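Local coordinates for beta-lactamase domain protein (Burkholderia ambifaria, PDB 5I0P) that binds two zinc ions in a metallo-beta-lactamase fold and is probably a metal-dependent hydrolase, its substrate not established, at residues N52-R57 against T67-G72. Numbering follows the deposited sequence.
Sequences NLWLLR and TIVDCG
Trp54 sits across from Val69 in the antiparallel hairpin of strands 50-60 and 63-69, part of the N-terminal mixed sheet of the metallo-beta-lactamase fold. The two form a hydrogen-bonded pair: Val69 N gives a nearly straight bond to Trp54 O (2.8 Å, 170° at the hydrogen), while the return bond from Trp54 N to Val69 O is longer, 3.2 Å. Leu56 and Thr67 make the second such pair.

Val69 splits its branches between two neighbours on the opposite strand. With CG1 anti to the backbone N (chi1 180°), that methyl meets the indole at its edge, 3.9 Å from Trp54 CD1, and CG2 is left to reach Leu56 CD1 at 4.1 Å. Beyond the hairpin, the Trp54 ring also meets the ring of Trp39. On the other face of the sheet, Leu55 and Ile68, a non-hydrogen-bonded pair, run alongside each other, CD2 of Leu55 3.9 Å from CG1 of Ile68; helix 76-88 covers them with Ile85 and Trp82.

Past Val69 the strand gives way to a loop, and the end of the Leu53 side chain reaches across to it. Its CG stands beside the backbone N (chi1 -47°), which sets CD2 over the Asp70-Cys71 peptide, 3.5 Å from Asp70 C, while CD1 lies off to the carbonyl-oxygen side. CD2 also packs against the aspartate's CB, 3.6 Å away. Asp70's carboxylate is a second-shell group of the dinuclear zinc site: OD1 accepts from Thr101 N, and OD2 is hydrogen-bonded to ND1 of the zinc ligand His107.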
loop_
_atom_site.group_PDB
_atom_site.type_symbol
_atom_site.label_atom_id
_atom_site.label_comp_id
_atom_site.label_asym_id
_atom_site.label_seq_id
_atom_site.Cartn_x
_atom_site.Cartn_y
_atom_site.Cartn_z
ATOM N N ASN A 52 -4.602 7.558 -5.226
ATOM C CA ASN A 52 -5.019 7.311 -6.600
ATOM C C ASN A 52 -5.820 6.028 -6.653
ATOM O O ASN A 52 -5.375 5.004 -6.126
ATOM C CB ASN A 52 -3.825 7.199 -7.545
ATOM C CG ASN A 52 -2.946 8.409 -7.501
ATOM O OD1 ASN A 52 -3.448 9.525 -7.532
ATOM N ND2 ASN A 52 -1.622 8.206 -7.464
ATOM N N LEU A 53 -7.004 6.092 -7.267
ATOM C CA LEU A 53 -7.845 4.911 -7.459
ATOM C C LEU A 53 -7.986 4.624 -8.947
ATOM O O LEU A 53 -7.776 5.495 -9.791
ATOM C CB LEU A 53 -9.237 5.069 -6.803
ATOM C CG LEU A 53 -9.304 5.592 -5.356
ATOM C CD1 LEU A 53 -10.742 5.699 -4.910
ATOM C CD2 LEU A 53 -8.461 4.757 -4.333
ATOM N N TRP A 54 -8.327 3.387 -9.274
ATOM C CA TRP A 54 -8.357 2.964 -10.664
ATOM C C TRP A 54 -9.743 2.432 -11.013
ATOM O O TRP A 54 -10.305 1.598 -10.283
ATOM C CB TRP A 54 -7.244 1.929 -10.928
ATOM C CG TRP A 54 -5.978 2.358 -10.272
ATOM C CD1 TRP A 54 -5.451 1.851 -9.111
ATOM C CD2 TRP A 54 -5.131 3.464 -10.649
ATOM N NE1 TRP A 54 -4.309 2.528 -8.777
ATOM C CE2 TRP A 54 -4.090 3.534 -9.683
ATOM C CE3 TRP A 54 -5.138 4.383 -11.713
ATOM C CZ2 TRP A 54 -3.059 4.483 -9.753
ATOM C CZ3 TRP A 54 -4.113 5.323 -11.793
ATOM C CH2 TRP A 54 -3.085 5.371 -10.811
ATOM N N LEU A 55 -10.300 2.965 -12.108
ATOM C CA LEU A 55 -11.517 2.467 -12.736
ATOM C C LEU A 55 -11.105 1.725 -14.004
ATOM O O LEU A 55 -10.512 2.333 -14.908
ATOM C CB LEU A 55 -12.464 3.598 -13.102
ATOM C CG LEU A 55 -13.532 4.126 -12.165
ATOM C CD1 LEU A 55 -14.236 5.321 -12.845
ATOM C CD2 LEU A 55 -14.524 3.061 -11.785
ATOM N N LEU A 56 -11.386 0.419 -14.061
ATOM C CA LEU A 56 -11.014 -0.402 -15.201
ATOM C C LEU A 56 -12.257 -0.825 -15.969
ATOM O O LEU A 56 -13.147 -1.469 -15.410
ATOM C CB LEU A 56 -10.230 -1.615 -14.743
ATOM C CG LEU A 56 -9.032 -1.372 -13.834
ATOM C CD1 LEU A 56 -8.335 -2.705 -13.595
ATOM C CD2 LEU A 56 -8.091 -0.390 -14.460
ATOM N N ARG A 57 -12.324 -0.451 -17.244
ATOM C CA ARG A 57 -13.403 -0.907 -18.105
ATOM C C ARG A 57 -13.401 -2.433 -18.203
ATOM O O ARG A 57 -12.367 -3.058 -18.457
ATOM C CB ARG A 57 -13.247 -0.279 -19.480
ATOM C CG ARG A 57 -14.395 -0.582 -20.376
ATOM C CD ARG A 57 -15.670 -0.078 -19.773
ATOM N NE ARG A 57 -16.730 -0.074 -20.775
ATOM C CZ ARG A 57 -17.390 -1.158 -21.174
ATOM N NH1 ARG A 57 -17.096 -2.337 -20.633
ATOM N NH2 ARG A 57 -18.344 -1.070 -22.104
ATOM N N THR A 67 -14.413 -2.445 -13.034
ATOM C CA THR A 67 -13.811 -2.991 -11.832
ATOM C C THR A 67 -13.104 -1.847 -11.132
ATOM O O THR A 67 -12.342 -1.106 -11.765
ATOM C CB THR A 67 -12.831 -4.110 -12.137
ATOM O OG1 THR A 67 -13.573 -5.260 -12.539
ATOM C CG2 THR A 67 -12.041 -4.452 -10.857
ATOM N N ILE A 68 -13.435 -1.647 -9.866
ATOM C CA ILE A 68 -12.787 -0.631 -9.056
ATOM C C ILE A 68 -11.554 -1.234 -8.418
ATOM O O ILE A 68 -11.600 -2.354 -7.898
ATOM C CB ILE A 68 -13.747 -0.088 -7.985
ATOM C CG1 ILE A 68 -14.865 0.731 -8.639
ATOM C CG2 ILE A 68 -12.982 0.748 -6.998
ATOM C CD1 ILE A 68 -15.898 1.207 -7.644
ATOM N N VAL A 69 -10.449 -0.500 -8.442
ATOM C CA VAL A 69 -9.290 -0.871 -7.638
ATOM C C VAL A 69 -9.071 0.195 -6.577
ATOM O O VAL A 69 -8.592 1.300 -6.878
ATOM C CB VAL A 69 -8.038 -1.076 -8.495
ATOM C CG1 VAL A 69 -6.827 -1.464 -7.605
ATOM C CG2 VAL A 69 -8.323 -2.138 -9.579
ATOM N N ASP A 70 -9.375 -0.171 -5.325
ATOM C CA ASP A 70 -9.174 0.640 -4.120
ATOM C C ASP A 70 -10.239 1.726 -3.982
ATOM O O ASP A 70 -10.831 2.164 -4.964
ATOM C CB ASP A 70 -7.742 1.214 -4.093
ATOM C CG ASP A 70 -6.683 0.140 -3.788
ATOM O OD1 ASP A 70 -7.073 -0.974 -3.405
ATOM O OD2 ASP A 70 -5.462 0.408 -3.907
ATOM N N CYS A 71 -10.461 2.189 -2.757
ATOM C CA CYS A 71 -11.753 2.723 -2.357
ATOM C C CYS A 71 -11.752 4.130 -1.773
ATOM O O CYS A 71 -12.781 4.812 -1.841
ATOM C CB CYS A 71 -12.370 1.765 -1.318
ATOM S SG CYS A 71 -12.379 0.065 -1.857
ATOM N N GLY A 72 -10.634 4.558 -1.172
ATOM C CA GLY A 72 -10.618 5.740 -0.345
ATOM C C GLY A 72 -10.972 5.386 1.087
ATOM O O GLY A 72 -11.440 4.287 1.389
#